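Local coordinates for CdnC (Chryseobacterium gregarium DSM 19109, PDB 7MGV), which probably uses ATP to install omega-ester macrocycles in the core region of a ribosomally made precursor peptide, as an ATP-grasp ligase of graspetide biosynthesis, at residues 51-62 with 77-86. Numbering follows the deposited sequence.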
loop_
_atom_site.group_PDB
_atom_site.type_symbol
_atom_site.label_atom_id
_atom_site.label_comp_id
_atom_site.label_asym_id
_atom_site.label_seq_id
_atom_site.Cartn_x
_atom_site.Cartn_y
_atom_site.Cartn_z
ATOM N N ILE A 51 14.740 13.084 15.923
ATOM C CA ILE A 51 15.555 12.938 14.723
ATOM C C ILE A 51 14.666 13.242 13.526
ATOM O O ILE A 51 13.687 12.528 13.274
ATOM C CB ILE A 51 16.172 11.536 14.615
ATOM C CG1 ILE A 51 17.103 11.272 15.800
ATOM C CG2 ILE A 51 16.926 11.387 13.303
ATOM C CD1 ILE A 51 17.765 9.914 15.761
ATOM N N ARG A 52 15.005 14.298 12.793
ATOM C CA ARG A 52 14.199 14.757 11.669
ATOM C C ARG A 52 14.738 14.157 10.376
ATOM O O ARG A 52 15.887 14.411 9.998
ATOM C CB ARG A 52 14.200 16.283 11.595
ATOM C CG ARG A 52 13.126 16.866 10.690
ATOM C CD ARG A 52 13.053 18.377 10.837
ATOM N NE ARG A 52 11.742 18.906 10.472
ATOM C CZ ARG A 52 11.504 19.632 9.385
ATOM N NH1 ARG A 52 12.492 19.920 8.548
ATOM N NH2 ARG A 52 10.280 20.072 9.135
ATOM N N PHE A 53 13.908 13.367 9.702
ATOM C CA PHE A 53 14.230 12.786 8.402
ATOM C C PHE A 53 13.304 13.440 7.382
ATOM O O PHE A 53 12.156 13.021 7.213
ATOM C CB PHE A 53 14.073 11.267 8.423
ATOM C CG PHE A 53 14.601 10.573 7.191
ATOM C CD1 PHE A 53 15.279 11.275 6.207
ATOM C CD2 PHE A 53 14.417 9.210 7.023
ATOM C CE1 PHE A 53 15.759 10.632 5.079
ATOM C CE2 PHE A 53 14.896 8.562 5.900
ATOM C CZ PHE A 53 15.567 9.274 4.926
ATOM N N ASN A 54 13.808 14.468 6.705
ATOM C CA ASN A 54 13.023 15.162 5.693
ATOM C C ASN A 54 13.070 14.365 4.397
ATOM O O ASN A 54 14.148 14.122 3.842
ATOM C CB ASN A 54 13.534 16.586 5.499
ATOM C CG ASN A 54 12.820 17.578 6.394
ATOM O OD1 ASN A 54 12.951 18.789 6.228
ATOM N ND2 ASN A 54 12.052 17.064 7.350
ATOM N N VAL A 55 11.893 13.968 3.916
ATOM C CA VAL A 55 11.803 12.900 2.930
ATOM C C VAL A 55 12.043 13.387 1.507
ATOM O O VAL A 55 12.449 12.591 0.650
ATOM C CB VAL A 55 10.435 12.208 3.073
ATOM C CG1 VAL A 55 9.360 12.929 2.270
ATOM C CG2 VAL A 55 10.535 10.755 2.693
ATOM N N ASP A 56 11.812 14.672 1.224
ATOM C CA ASP A 56 12.102 15.195 -0.106
ATOM C C ASP A 56 13.597 15.285 -0.368
ATOM O O ASP A 56 14.010 15.303 -1.533
ATOM C CB ASP A 56 11.456 16.568 -0.289
ATOM C CG ASP A 56 11.782 17.523 0.842
ATOM O OD1 ASP A 56 11.989 17.053 1.981
ATOM O OD2 ASP A 56 11.826 18.746 0.590
ATOM N N GLU A 57 14.413 15.335 0.683
ATOM C CA GLU A 57 15.859 15.418 0.537
ATOM C C GLU A 57 16.519 14.056 0.369
ATOM O O GLU A 57 17.752 13.987 0.321
ATOM C CB GLU A 57 16.469 16.139 1.741
ATOM C CG GLU A 57 15.782 17.441 2.124
ATOM C CD GLU A 57 16.110 18.602 1.196
ATOM O OE1 GLU A 57 16.648 19.613 1.695
ATOM O OE2 GLU A 57 15.824 18.524 -0.018
ATOM N N TYR A 58 15.737 12.976 0.283
ATOM C CA TYR A 58 16.262 11.644 0.012
ATOM C C TYR A 58 16.014 11.296 -1.445
ATOM O O TYR A 58 14.897 11.506 -1.936
ATOM C CB TYR A 58 15.592 10.608 0.915
ATOM C CG TYR A 58 15.987 9.177 0.620
ATOM C CD1 TYR A 58 17.178 8.651 1.106
ATOM C CD2 TYR A 58 15.169 8.350 -0.141
ATOM C CE1 TYR A 58 17.545 7.346 0.837
ATOM C CE2 TYR A 58 15.529 7.042 -0.414
ATOM C CZ TYR A 58 16.717 6.547 0.077
ATOM O OH TYR A 58 17.077 5.247 -0.191
ATOM N N PRO A 59 17.002 10.754 -2.175
ATOM C CA PRO A 59 18.329 10.364 -1.698
ATOM C C PRO A 59 19.408 11.416 -1.938
ATOM O O PRO A 59 20.585 11.143 -1.703
ATOM C CB PRO A 59 18.616 9.119 -2.528
ATOM C CG PRO A 59 18.013 9.461 -3.861
ATOM C CD PRO A 59 16.812 10.359 -3.583
ATOM N N LEU A 60 19.008 12.602 -2.400
ATOM C CA LEU A 60 19.988 13.601 -2.815
ATOM C C LEU A 60 20.757 14.161 -1.623
ATOM O O LEU A 60 21.989 14.075 -1.569
ATOM C CB LEU A 60 19.296 14.724 -3.593
ATOM C CG LEU A 60 19.986 15.143 -4.894
ATOM C CD1 LEU A 60 20.206 13.941 -5.801
ATOM C CD2 LEU A 60 19.184 16.218 -5.613
ATOM N N LYS A 61 20.049 14.737 -0.651
ATOM C CA LYS A 61 20.698 15.482 0.422
ATOM C C LYS A 61 20.840 14.697 1.724
ATOM O O LYS A 61 21.615 15.117 2.591
ATOM C CB LYS A 61 19.941 16.791 0.682
ATOM C CG LYS A 61 20.099 17.813 -0.445
ATOM C CD LYS A 61 19.221 19.037 -0.231
ATOM C CE LYS A 61 19.533 20.136 -1.239
ATOM N NZ LYS A 61 19.436 19.665 -2.650
ATOM N N ASN A 62 20.128 13.585 1.887
ATOM C CA ASN A 62 20.368 12.665 2.990
ATOM C C ASN A 62 20.966 11.366 2.469
ATOM O O ASN A 62 20.831 11.021 1.292
ATOM C CB ASN A 62 19.086 12.347 3.773
ATOM C CG ASN A 62 18.293 13.579 4.138
ATOM O OD1 ASN A 62 17.278 13.878 3.515
ATOM N ND2 ASN A 62 18.752 14.304 5.153
ATOM N N LEU A 77 21.662 7.402 9.481
ATOM C CA LEU A 77 21.087 8.467 8.672
ATOM C C LEU A 77 21.995 9.687 8.758
ATOM O O LEU A 77 22.312 10.158 9.857
ATOM C CB LEU A 77 19.680 8.811 9.154
ATOM C CG LEU A 77 19.087 10.176 8.807
ATOM C CD1 LEU A 77 18.818 10.346 7.307
ATOM C CD2 LEU A 77 17.829 10.415 9.623
ATOM N N GLU A 78 22.412 10.200 7.602
ATOM C CA GLU A 78 23.315 11.342 7.511
ATOM C C GLU A 78 22.578 12.500 6.856
ATOM O O GLU A 78 22.161 12.403 5.693
ATOM C CB GLU A 78 24.586 10.976 6.741
ATOM C CG GLU A 78 25.260 9.711 7.265
ATOM C CD GLU A 78 26.771 9.777 7.179
ATOM O OE1 GLU A 78 27.440 8.875 7.726
ATOM O OE2 GLU A 78 27.287 10.733 6.563
ATOM N N THR A 79 22.415 13.577 7.619
ATOM C CA THR A 79 21.689 14.797 7.321
ATOM C C THR A 79 22.664 15.960 7.182
ATOM O O THR A 79 23.774 15.916 7.729
ATOM C CB THR A 79 20.687 15.078 8.458
ATOM O OG1 THR A 79 19.867 13.923 8.676
ATOM C CG2 THR A 79 19.782 16.267 8.166
ATOM N N PRO A 80 22.308 17.010 6.436
ATOM C CA PRO A 80 23.090 18.255 6.503
ATOM C C PRO A 80 23.227 18.811 7.909
ATOM O O PRO A 80 24.190 19.540 8.179
ATOM C CB PRO A 80 22.306 19.211 5.597
ATOM C CG PRO A 80 21.674 18.318 4.589
ATOM C CD PRO A 80 21.391 17.001 5.277
ATOM N N GLU A 81 22.299 18.492 8.811
ATOM C CA GLU A 81 22.334 18.991 10.180
ATOM C C GLU A 81 23.048 18.036 11.132
ATOM O O GLU A 81 23.975 18.443 11.842
ATOM C CB GLU A 81 20.907 19.251 10.678
ATOM C CG GLU A 81 20.235 20.456 10.043
ATOM C CD GLU A 81 18.783 20.199 9.690
ATOM O OE1 GLU A 81 18.048 21.177 9.437
ATOM O OE2 GLU A 81 18.377 19.019 9.671
ATOM N N LYS A 82 22.628 16.771 11.167
ATOM C CA LYS A 82 23.132 15.818 12.144
ATOM C C LYS A 82 23.466 14.502 11.458
ATOM O O LYS A 82 23.091 14.257 10.309
ATOM C CB LYS A 82 22.114 15.574 13.267
ATOM C CG LYS A 82 21.102 16.698 13.462
ATOM C CD LYS A 82 20.066 16.353 14.522
ATOM C CE LYS A 82 19.045 15.349 14.007
ATOM N NZ LYS A 82 17.934 16.013 13.264
ATOM N N LYS A 83 24.194 13.653 12.180
ATOM C CA LYS A 83 24.419 12.264 11.799
ATOM C C LYS A 83 23.951 11.388 12.951
ATOM O O LYS A 83 24.428 11.544 14.081
ATOM C CB LYS A 83 25.891 12.002 11.476
ATOM C CG LYS A 83 26.143 10.661 10.807
ATOM C CD LYS A 83 27.269 9.901 11.490
ATOM C CE LYS A 83 26.843 9.378 12.854
ATOM N NZ LYS A 83 25.707 8.420 12.757
ATOM N N ASN A 84 23.024 10.474 12.670
ATOM C CA ASN A 84 22.367 9.695 13.707
ATOM C C ASN A 84 22.365 8.219 13.332
ATOM O O ASN A 84 22.569 7.849 12.173
ATOM C CB ASN A 84 20.927 10.174 13.932
ATOM C CG ASN A 84 20.842 11.666 14.194
ATOM O OD1 ASN A 84 20.684 12.461 13.268
ATOM N ND2 ASN A 84 20.941 12.051 15.461
ATOM N N SER A 85 22.140 7.377 14.338
ATOM C CA SER A 85 21.887 5.956 14.146
ATOM C C SER A 85 20.452 5.660 14.562
ATOM O O SER A 85 19.988 6.143 15.598
ATOM C CB SER A 85 22.875 5.103 14.950
ATOM O OG SER A 85 22.294 4.641 16.154
ATOM N N LEU A 86 19.745 4.874 13.750
ATOM C CA LEU A 86 18.303 4.732 13.900
ATOM C C LEU A 86 17.846 3.353 14.353
ATOM O O LEU A 86 16.664 3.194 14.676
ATOM C CB LEU A 86 17.598 5.068 12.579
ATOM C CG LEU A 86 17.955 6.414 11.948
ATOM C CD1 LEU A 86 17.302 6.536 10.586
ATOM C CD2 LEU A 86 17.538 7.560 12.855
#
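Leu77 fits between Ile51 and Phe53. Its CD1 lies over one face of the Phe53 ring, 4.0 Å from the centroid and 19° off the normal, displaced toward the CD1–CE1 rim; CD2 meets Ile51 CG2 at 3.9 Å and also touches the base of the Phe53 side chain. CG of Leu77 stands anti to the backbone N (chi1 159°), which turns the fork of the side chain onto both partners. Ile51 reaches on with its extended CG1–CD1 arm, bringing CD1 to 3.7 Å from Leu86 CD2 and equally near Asn84 CB, while the Asn84 side chain slides past it in the opposite direction. Cutting Ile51 back to an alanine is likely to open a gap beside Leu77 and Leu86 and take away the methyl that packs on Asn84 CB. Further in, Asn62 CA makes a CA-H...O contact with Glu78 O (3.3 Å). This apolar side is close-packed; the turn side, with Lys61 and Pro80 exposed and Lys82 partly so, is looser. There Lys82 bends over the backbone at Arg52, its NZ 3.4 Å from Arg52 N, two donors that cannot bond to each other, and Pro80 CD rests against Lys61 O at 3.3 Å. Leu124 of helix 110-130 also packs on Phe53. The arrangement is an antiparallel beta-hairpin, strands 72-78 and 83-85, packed by side chains against the outer strand 48-54 of the parallel sheet in the MvdD-type pre-ATP-grasp domain.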